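Local coordinates for protein LbaCas13a H328A (C2c2) (Lachnospiraceae bacterium NK4A179, PDB 5WLH) that probably acts as the CRISPR RNA-guided RNA-cleaving nuclease of a Cas13a system, carrying its guide in the form of bound pre-crRNA, at residues Arg300-Leu305 against Lys438-Tyr443; Val306-Tyr311 against Ser316-Val321; Ala454-Ala459 against Leu1133-Leu1138. One frame throughout, in Å; residues are numbered along the deposited sequence.

Contact 1 (Arg300-Leu305 against Lys438-Tyr443). With nucleotides of chain B.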
# COMPACT_ATOMS: atom_id res chain seq x y z
N ARG A 300 10.45 31.13 -13.51
CA ARG A 300 9.84 32.45 -13.38
C ARG A 300 8.74 32.66 -14.41
O ARG A 300 7.70 33.25 -14.10
CB ARG A 300 10.91 33.53 -13.52
CG ARG A 300 10.37 34.94 -13.35
CD ARG A 300 11.54 35.92 -13.16
NE ARG A 300 12.35 35.56 -12.00
CZ ARG A 300 13.57 35.03 -12.07
NH1 ARG A 300 14.12 34.79 -13.25
NH2 ARG A 300 14.23 34.74 -10.97
N ARG A 301 8.95 32.21 -15.65
CA ARG A 301 7.90 32.33 -16.65
C ARG A 301 6.68 31.51 -16.26
O ARG A 301 5.54 31.94 -16.46
CB ARG A 301 8.41 31.90 -18.02
CG ARG A 301 9.47 32.89 -18.58
CD ARG A 301 10.17 32.32 -19.78
NE ARG A 301 11.41 33.06 -20.01
CZ ARG A 301 11.46 34.25 -20.61
NH1 ARG A 301 10.35 34.80 -21.04
NH2 ARG A 301 12.62 34.87 -20.78
N MET A 302 6.91 30.31 -15.73
CA MET A 302 5.78 29.51 -15.26
C MET A 302 5.09 30.18 -14.08
O MET A 302 3.86 30.17 -13.98
CB MET A 302 6.26 28.10 -14.88
CG MET A 302 5.14 27.13 -14.64
SD MET A 302 5.78 25.47 -14.25
CE MET A 302 6.28 25.71 -12.56
N ARG A 303 5.87 30.80 -13.18
CA ARG A 303 5.28 31.53 -12.07
C ARG A 303 4.42 32.68 -12.56
O ARG A 303 3.34 32.93 -12.01
CB ARG A 303 6.38 32.03 -11.14
CG ARG A 303 5.89 32.80 -9.94
CD ARG A 303 5.08 31.91 -9.00
NE ARG A 303 4.30 32.70 -8.06
CZ ARG A 303 3.50 32.19 -7.13
NH1 ARG A 303 3.38 30.86 -7.01
NH2 ARG A 303 2.81 33.01 -6.34
N ARG A 304 4.88 33.40 -13.59
CA ARG A 304 4.08 34.50 -14.13
C ARG A 304 2.75 33.99 -14.68
O ARG A 304 1.72 34.68 -14.57
CB ARG A 304 4.86 35.24 -15.22
CG ARG A 304 5.96 36.11 -14.65
CD ARG A 304 6.41 37.13 -15.68
NE ARG A 304 7.67 37.77 -15.29
CZ ARG A 304 8.86 37.36 -15.70
NH1 ARG A 304 8.95 36.32 -16.52
NH2 ARG A 304 9.95 38.00 -15.30
N LEU A 305 2.74 32.80 -15.28
CA LEU A 305 1.47 32.26 -15.75
C LEU A 305 0.51 32.03 -14.59
O LEU A 305 -0.69 32.29 -14.71
CB LEU A 305 1.69 30.95 -16.50
CG LEU A 305 2.33 31.11 -17.88
CD1 LEU A 305 2.62 29.74 -18.48
CD2 LEU A 305 1.43 31.89 -18.80
N LYS A 438 2.35 24.60 -6.73
CA LYS A 438 2.97 23.34 -6.35
C LYS A 438 2.49 22.19 -7.23
O LYS A 438 3.21 21.21 -7.41
CB LYS A 438 2.69 23.03 -4.89
CG LYS A 438 3.36 24.01 -3.92
CD LYS A 438 3.07 23.62 -2.49
CE LYS A 438 3.70 24.61 -1.50
NZ LYS A 438 2.77 25.76 -1.30
N ASP A 439 1.26 22.30 -7.76
CA ASP A 439 0.70 21.32 -8.69
C ASP A 439 1.48 21.31 -10.00
O ASP A 439 1.74 20.24 -10.58
CB ASP A 439 -0.78 21.66 -8.91
CG ASP A 439 -1.58 20.56 -9.58
OD1 ASP A 439 -1.05 19.45 -9.88
OD2 ASP A 439 -2.79 20.84 -9.80
N LEU A 440 1.87 22.49 -10.49
CA LEU A 440 2.68 22.56 -11.69
C LEU A 440 4.06 21.96 -11.46
O LEU A 440 4.59 21.24 -12.31
CB LEU A 440 2.83 24.02 -12.14
CG LEU A 440 1.54 24.69 -12.59
CD1 LEU A 440 1.84 26.04 -13.24
CD2 LEU A 440 0.75 23.81 -13.55
N ILE A 441 4.66 22.28 -10.32
CA ILE A 441 5.96 21.71 -10.00
C ILE A 441 5.83 20.20 -9.82
O ILE A 441 6.69 19.43 -10.27
CB ILE A 441 6.53 22.41 -8.76
CG1 ILE A 441 6.84 23.87 -9.10
CG2 ILE A 441 7.77 21.72 -8.26
CD1 ILE A 441 7.15 24.70 -7.86
N ASN A 442 4.73 19.76 -9.22
CA ASN A 442 4.46 18.33 -9.10
C ASN A 442 4.48 17.65 -10.46
O ASN A 442 5.07 16.58 -10.64
CB ASN A 442 3.11 18.10 -8.45
CG ASN A 442 2.78 16.63 -8.29
OD1 ASN A 442 3.27 16.00 -7.36
ND2 ASN A 442 1.96 16.08 -9.19
N TYR A 443 3.82 18.28 -11.44
CA TYR A 443 3.71 17.67 -12.75
C TYR A 443 5.08 17.51 -13.39
O TYR A 443 5.40 16.46 -13.95
CB TYR A 443 2.79 18.52 -13.63
CG TYR A 443 2.38 17.83 -14.90
CD1 TYR A 443 1.39 16.85 -14.90
CD2 TYR A 443 2.99 18.14 -16.11
CE1 TYR A 443 1.02 16.20 -16.07
CE2 TYR A 443 2.62 17.50 -17.28
CZ TYR A 443 1.64 16.55 -17.26
OH TYR A 443 1.28 15.93 -18.44
P C B 11 -1.05 13.08 -17.35
OP1 C B 11 0.08 13.63 -18.11
OP2 C B 11 -2.30 13.87 -17.20
O5' C B 11 -1.50 11.72 -18.00
C5' C B 11 -0.55 10.84 -18.58
C4' C B 11 -1.25 9.70 -19.24
O4' C B 11 -2.04 8.95 -18.28
C3' C B 11 -2.27 10.08 -20.30
O3' C B 11 -1.68 10.44 -21.51
C2' C B 11 -3.11 8.83 -20.38
O2' C B 11 -2.35 7.79 -20.99
C1' C B 11 -3.22 8.48 -18.91
N1 C B 11 -4.38 9.10 -18.25
C2 C B 11 -5.63 8.50 -18.39
O2 C B 11 -5.73 7.49 -19.11
N3 C B 11 -6.68 9.04 -17.75
C4 C B 11 -6.52 10.13 -16.98
N4 C B 11 -7.59 10.63 -16.36
C5 C B 11 -5.25 10.76 -16.82
C6 C B 11 -4.22 10.21 -17.47
P A B 4 1.89 23.52 2.16
OP1 A B 4 2.11 22.60 1.00
OP2 A B 4 1.28 24.86 1.96
O5' A B 4 0.98 22.77 3.23
C5' A B 4 1.34 21.48 3.70
C4' A B 4 0.45 21.10 4.85
O4' A B 4 0.66 22.02 5.95
C3' A B 4 -1.03 21.18 4.58
O3' A B 4 -1.52 20.04 3.90
C2' A B 4 -1.61 21.35 5.97
O2' A B 4 -1.60 20.12 6.68
C1' A B 4 -0.57 22.26 6.61
N9 A B 4 -0.89 23.69 6.45
C8 A B 4 -0.37 24.61 5.57
N7 A B 4 -0.87 25.81 5.73
C5 A B 4 -1.75 25.67 6.79
C6 A B 4 -2.62 26.57 7.47
N6 A B 4 -2.74 27.86 7.17
N1 A B 4 -3.35 26.07 8.49
C2 A B 4 -3.25 24.78 8.80
N3 A B 4 -2.48 23.85 8.24
C4 A B 4 -1.77 24.36 7.24
P A B 3 5.23 27.80 1.06
OP1 A B 3 4.07 27.18 0.37
OP2 A B 3 5.32 29.28 1.21
O5' A B 3 5.39 27.24 2.53
C5' A B 3 4.28 26.75 3.22
C4' A B 3 4.62 25.45 3.90
O4' A B 3 5.02 25.74 5.26
C3' A B 3 3.42 24.52 4.02
O3' A B 3 3.30 23.67 2.90
C2' A B 3 3.66 23.82 5.34
O2' A B 3 4.65 22.81 5.17
C1' A B 3 4.29 24.95 6.15
N9 A B 3 3.29 25.83 6.78
C8 A B 3 3.11 27.18 6.54
N7 A B 3 2.16 27.72 7.25
C5 A B 3 1.67 26.66 8.01
C6 A B 3 0.66 26.57 8.99
N6 A B 3 -0.08 27.62 9.35
N1 A B 3 0.43 25.37 9.57
C2 A B 3 1.18 24.33 9.19
N3 A B 3 2.16 24.30 8.29
C4 A B 3 2.36 25.50 7.73
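Met302 reaches across from one helix and lays its thioether along Leu440 of the other, with its methyl ending beside Ile441. Its CB already points at the facing helix, and CG, anti to the backbone N (chi1 -169°), carries the chain straight on. CG touches first, 3.7 Å from Leu440 CD1. The next atom, SD, settles beside Leu440 CB at 3.9 Å. There the chain bends (chi3 77°), which brings CE back against the same Leu440 CB. The methyl also lies beside the isoleucine, with Met302 CE 4.0 Å from Ile441 CG1. Met302 and Leu440 pass each other in opposite senses; sulfur and methyl both share the leucine's CB, while Ile441 meets the methyl alone. No hydrogen bond links the two segments: the join is apolar and buried, and Phe404, Trp437 and Ile444 also pack on Met302. Beside it, the Arg303 guanidinium forms salt bridges to Asp330 and Glu434 and a cation-pi contact with Trp437, which probably offsets its buried charge.

The helix that receives the methionine also holds RNA. Lys438 gives a short hydrogen bond from NZ to OP1 of A3 of chain B, 2.5 Å long. At the far end of the segment Tyr443 OH donates to OP1 of C11 of chain B at 2.6 Å, and that phosphate lies at the edge of the phenol ring, with its phosphorus in the ring plane. One helix thus grips two well-separated backbone phosphates of the bound RNA while its Leu440 and Ile441 rest on Met302. This is helix-on-helix packing behind a phosphate-binding helix, part of the site that holds the pre-crRNA in this Cas13a.

Contact 2 (Val306-Tyr311 against Ser316-Val321)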
# COMPACT_ATOMS: atom_id res chain seq x y z
N VAL A 306 1.02 31.52 -13.46
CA VAL A 306 0.16 31.33 -12.29
C VAL A 306 -0.34 32.67 -11.78
O VAL A 306 -1.52 32.83 -11.45
CB VAL A 306 0.92 30.56 -11.19
CG1 VAL A 306 0.06 30.48 -9.91
CG2 VAL A 306 1.32 29.18 -11.67
N VAL A 307 0.56 33.65 -11.69
CA VAL A 307 0.14 34.96 -11.21
C VAL A 307 -0.91 35.55 -12.14
O VAL A 307 -1.94 36.07 -11.69
CB VAL A 307 1.36 35.89 -11.06
CG1 VAL A 307 0.89 37.35 -10.84
CG2 VAL A 307 2.27 35.41 -9.92
N LEU A 308 -0.68 35.45 -13.46
CA LEU A 308 -1.66 35.94 -14.43
C LEU A 308 -3.01 35.27 -14.24
O LEU A 308 -4.06 35.93 -14.27
CB LEU A 308 -1.16 35.70 -15.85
CG LEU A 308 -2.23 35.81 -16.93
CD1 LEU A 308 -2.66 37.27 -17.08
CD2 LEU A 308 -1.77 35.23 -18.26
N TYR A 309 -3.01 33.95 -14.07
CA TYR A 309 -4.26 33.21 -14.01
C TYR A 309 -5.14 33.68 -12.86
O TYR A 309 -6.35 33.89 -13.04
CB TYR A 309 -3.97 31.71 -13.87
CG TYR A 309 -5.15 30.82 -14.13
CD1 TYR A 309 -6.08 30.54 -13.13
CD2 TYR A 309 -5.34 30.24 -15.38
CE1 TYR A 309 -7.15 29.69 -13.37
CE2 TYR A 309 -6.41 29.40 -15.63
CZ TYR A 309 -7.32 29.15 -14.62
OH TYR A 309 -8.37 28.30 -14.88
N PHE A 310 -4.55 33.88 -11.69
CA PHE A 310 -5.33 34.15 -10.50
C PHE A 310 -5.42 35.62 -10.15
O PHE A 310 -6.34 36.01 -9.43
CB PHE A 310 -4.73 33.41 -9.29
CG PHE A 310 -4.92 31.93 -9.36
CD1 PHE A 310 -6.15 31.37 -9.05
CD2 PHE A 310 -3.88 31.10 -9.78
CE1 PHE A 310 -6.34 29.99 -9.13
CE2 PHE A 310 -4.08 29.73 -9.87
CZ PHE A 310 -5.31 29.17 -9.53
N TYR A 311 -4.49 36.45 -10.63
CA TYR A 311 -4.45 37.84 -10.21
C TYR A 311 -4.58 38.81 -11.37
O TYR A 311 -4.66 40.02 -11.14
CB TYR A 311 -3.18 38.13 -9.41
CG TYR A 311 -3.07 37.24 -8.20
CD1 TYR A 311 -3.75 37.54 -7.03
CD2 TYR A 311 -2.33 36.06 -8.25
CE1 TYR A 311 -3.67 36.68 -5.92
CE2 TYR A 311 -2.23 35.22 -7.16
CZ TYR A 311 -2.91 35.53 -6.00
OH TYR A 311 -2.81 34.67 -4.92
N SER A 316 1.15 43.53 -10.14
CA SER A 316 2.40 44.28 -10.14
C SER A 316 3.59 43.41 -10.54
O SER A 316 4.58 43.94 -11.05
CB SER A 316 2.64 44.91 -8.77
OG SER A 316 2.80 43.93 -7.77
N LYS A 317 3.51 42.09 -10.34
CA LYS A 317 4.62 41.21 -10.71
C LYS A 317 4.65 40.91 -12.20
O LYS A 317 5.60 40.28 -12.67
CB LYS A 317 4.55 39.90 -9.92
CG LYS A 317 5.16 40.00 -8.54
CD LYS A 317 6.61 40.44 -8.61
CE LYS A 317 7.27 40.47 -7.25
NZ LYS A 317 6.66 41.50 -6.36
N LEU A 318 3.64 41.35 -12.96
CA LEU A 318 3.63 41.19 -14.40
C LEU A 318 3.98 42.47 -15.14
O LEU A 318 4.04 42.46 -16.37
CB LEU A 318 2.26 40.70 -14.86
CG LEU A 318 1.85 39.37 -14.25
CD1 LEU A 318 0.48 38.95 -14.76
CD2 LEU A 318 2.93 38.33 -14.60
N SER A 319 4.22 43.57 -14.41
CA SER A 319 4.42 44.87 -15.03
C SER A 319 5.75 44.95 -15.77
O SER A 319 5.81 45.34 -16.94
CB SER A 319 4.32 45.97 -13.97
OG SER A 319 4.04 47.23 -14.55
N ASP A 320 6.84 44.59 -15.09
CA ASP A 320 8.19 44.65 -15.66
C ASP A 320 8.58 43.25 -16.14
O ASP A 320 8.87 42.37 -15.32
CB ASP A 320 9.19 45.18 -14.63
CG ASP A 320 10.60 45.27 -15.18
OD1 ASP A 320 10.78 45.16 -16.41
OD2 ASP A 320 11.54 45.46 -14.38
N VAL A 321 8.59 43.07 -17.46
CA VAL A 321 8.79 41.74 -18.03
C VAL A 321 10.18 41.19 -17.73
O VAL A 321 10.39 39.97 -17.80
CB VAL A 321 8.53 41.76 -19.55
CG1 VAL A 321 7.27 42.55 -19.86
CG2 VAL A 321 9.73 42.32 -20.30
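Leu318 points its side chain at the last turns of the helix and ends between two of its neighbours, Val307 and Leu308. The two halves of the contact are made differently. Against Val307 the leucine lies alongside, the two side chains running opposite ways, and the closest pair is Val307 CG1 with Leu318 CG at 4.1 Å. Val307 offers that methyl because CG1 stands anti to its backbone N (chi1 169°). Against Leu308 the meeting is more end-on: Leu318 CD1 comes down on the root of the residue, 3.7 Å from Leu308 CA and 3.8 Å from Leu308 CB. The Leu308 side chain also packs on Ala385 and Val386 of helix 357-388, while its CA and CB meet Leu318. The second methyl of Leu318, CD2, packs on Arg304 CB one turn earlier, at 3.7 Å. No hydrogen bond crosses between the two segments, and the three residues that make this apolar join are all buried.

Hydrogen bonds within the loop and from Arg393 probably help fix its course: Asp315 OD2 accepts from Lys317 N and Asp320 OD1 from Asn322 N, each an Asx turn, and Leu318 O accepts from Arg393 NE. Lys317 turns off onto Asp330 and Arg334. What results is a loop between two helices that folds back, its buried leucine packing on the final turns of helix 292-311 before the chain enters helix 327-335.

Contact 3 (Ala454-Ala459 against Leu1133-Leu1138)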
# COMPACT_ATOMS: atom_id res chain seq x y z
N ALA A 454 11.63 4.73 -16.86
CA ALA A 454 11.88 4.03 -18.13
C ALA A 454 13.38 3.84 -18.39
O ALA A 454 13.81 2.76 -18.82
CB ALA A 454 11.21 4.77 -19.28
N VAL A 455 14.19 4.87 -18.13
CA VAL A 455 15.63 4.76 -18.38
C VAL A 455 16.25 3.70 -17.48
O VAL A 455 17.02 2.85 -17.93
CB VAL A 455 16.31 6.13 -18.19
CG1 VAL A 455 17.84 5.97 -18.18
CG2 VAL A 455 15.87 7.09 -19.27
N TYR A 456 15.92 3.74 -16.19
CA TYR A 456 16.50 2.80 -15.24
C TYR A 456 16.17 1.36 -15.62
O TYR A 456 17.02 0.46 -15.52
CB TYR A 456 15.98 3.06 -13.83
CG TYR A 456 16.53 2.07 -12.83
CD1 TYR A 456 17.87 2.13 -12.44
CD2 TYR A 456 15.73 1.09 -12.26
CE1 TYR A 456 18.38 1.25 -11.52
CE2 TYR A 456 16.25 0.19 -11.33
CZ TYR A 456 17.58 0.28 -10.98
OH TYR A 456 18.12 -0.59 -10.06
N ASN A 457 14.92 1.11 -16.00
CA ASN A 457 14.51 -0.27 -16.20
C ASN A 457 14.92 -0.79 -17.57
O ASN A 457 15.20 -1.99 -17.71
CB ASN A 457 13.01 -0.38 -16.00
CG ASN A 457 12.65 -0.39 -14.53
OD1 ASN A 457 12.83 -1.40 -13.86
ND2 ASN A 457 12.23 0.75 -14.01
N TYR A 458 14.98 0.07 -18.57
CA TYR A 458 15.13 -0.39 -19.94
C TYR A 458 16.32 0.17 -20.70
O TYR A 458 16.56 -0.26 -21.83
CB TYR A 458 13.85 -0.08 -20.73
CG TYR A 458 12.61 -0.67 -20.11
CD1 TYR A 458 12.59 -2.00 -19.67
CD2 TYR A 458 11.46 0.09 -19.95
CE1 TYR A 458 11.47 -2.55 -19.09
CE2 TYR A 458 10.32 -0.46 -19.37
CZ TYR A 458 10.34 -1.76 -18.94
OH TYR A 458 9.22 -2.31 -18.37
N ALA A 459 17.08 1.12 -20.13
CA ALA A 459 18.20 1.70 -20.87
C ALA A 459 19.48 1.70 -20.05
O ALA A 459 20.37 2.52 -20.29
CB ALA A 459 17.87 3.12 -21.34
N LEU A 1133 13.75 9.42 -6.01
CA LEU A 1133 14.87 10.36 -6.10
C LEU A 1133 15.84 9.91 -7.19
O LEU A 1133 16.20 10.69 -8.07
CB LEU A 1133 15.58 10.48 -4.75
CG LEU A 1133 16.83 11.36 -4.73
CD1 LEU A 1133 16.52 12.74 -5.30
CD2 LEU A 1133 17.35 11.47 -3.30
N MET A 1134 16.22 8.63 -7.17
CA MET A 1134 17.08 8.12 -8.23
C MET A 1134 16.43 8.27 -9.59
O MET A 1134 17.09 8.65 -10.56
CB MET A 1134 17.42 6.65 -7.98
CG MET A 1134 18.15 6.07 -9.18
SD MET A 1134 18.33 4.31 -8.95
CE MET A 1134 16.70 3.73 -9.43
N ASN A 1135 15.13 7.95 -9.69
CA ASN A 1135 14.45 8.08 -10.97
C ASN A 1135 14.39 9.54 -11.42
O ASN A 1135 14.53 9.82 -12.61
CB ASN A 1135 13.03 7.53 -10.87
CG ASN A 1135 12.98 6.02 -10.95
OD1 ASN A 1135 13.96 5.36 -11.24
ND2 ASN A 1135 11.81 5.46 -10.67
N PHE A 1136 14.13 10.46 -10.48
CA PHE A 1136 14.13 11.87 -10.84
C PHE A 1136 15.48 12.26 -11.41
O PHE A 1136 15.56 12.87 -12.48
CB PHE A 1136 13.84 12.76 -9.63
CG PHE A 1136 13.87 14.22 -9.97
CD1 PHE A 1136 15.08 14.92 -10.00
CD2 PHE A 1136 12.71 14.87 -10.34
CE1 PHE A 1136 15.11 16.25 -10.37
CE2 PHE A 1136 12.73 16.22 -10.70
CZ PHE A 1136 13.92 16.91 -10.71
N GLN A 1137 16.55 11.93 -10.68
CA GLN A 1137 17.90 12.27 -11.14
C GLN A 1137 18.20 11.62 -12.48
O GLN A 1137 18.72 12.27 -13.38
CB GLN A 1137 18.93 11.85 -10.10
CG GLN A 1137 18.83 12.67 -8.82
CD GLN A 1137 19.75 12.16 -7.75
OE1 GLN A 1137 19.81 10.96 -7.48
NE2 GLN A 1137 20.47 13.08 -7.12
N LEU A 1138 17.86 10.33 -12.63
CA LEU A 1138 18.07 9.66 -13.90
C LEU A 1138 17.31 10.34 -15.02
O LEU A 1138 17.85 10.56 -16.10
CB LEU A 1138 17.64 8.20 -13.81
CG LEU A 1138 18.66 7.32 -13.11
CD1 LEU A 1138 18.04 5.93 -12.95
CD2 LEU A 1138 20.00 7.24 -13.94
O HOH W 1 12.21 2.52 -11.48
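The helical turns 454-458 and 1133-1138 cross almost at right angles: their axes come within 9.5 Å and their directions differ by 99°. Tyr456 and Asn1135 have the nearest CA atoms, and just beyond, at Ala459, the first helix has ended. Tyr456 fills the crossing. Met1134 CE stands over one face of its ring, 3.6 Å from the centroid and 10° off the normal, a CH-pi contact; SD follows obliquely, 4.5 Å from that centroid, in a Met-aromatic contact. The bend at the methionine's chi3 (80°) turns the methyl onto the ring. Leu1138 CD1 approaches obliquely, 3.6 Å from Tyr456 CB. Around this crossing, Tyr456 meets Tyr609 edge-to-face and Asn457 packs on His608; the sequence Arg-Asn-Asp-Ser-Phe-His ending at His608 fits the R-X4-H motif of HEPN nucleases, so the crossing probably lies beside or within a HEPN nuclease domain. Replacing Tyr456 with an alanine would probably leave the Met1134 methyl without its aromatic face and open a gap beside Leu1138. One water spans the two asparagines: it accepts from Asn1135 ND2 at 3.1 Å and, more weakly, from Asn457 ND2.

Overall arrangement
From the N terminus, the first helix to take part is 292-311, which serves two contacts in succession. Its middle waits for helix 429-458, while its last turns meet the loop that directly follows, so contact 2 closes a short excursion that lies wholly within the 132-residue span closed by contact 1. Those two touch, their centres 13 Å apart. Helix 429-458 then runs on to contact 3, which opens only after contact 1 has closed; 673 residues lie between its two segments, the second on helix 1106-1145. Contacts 1 and 3 sit 23 Å apart, centre to centre, on this shared helix; it therefore joins helix 292-311 to helix 1106-1145, far along the chain.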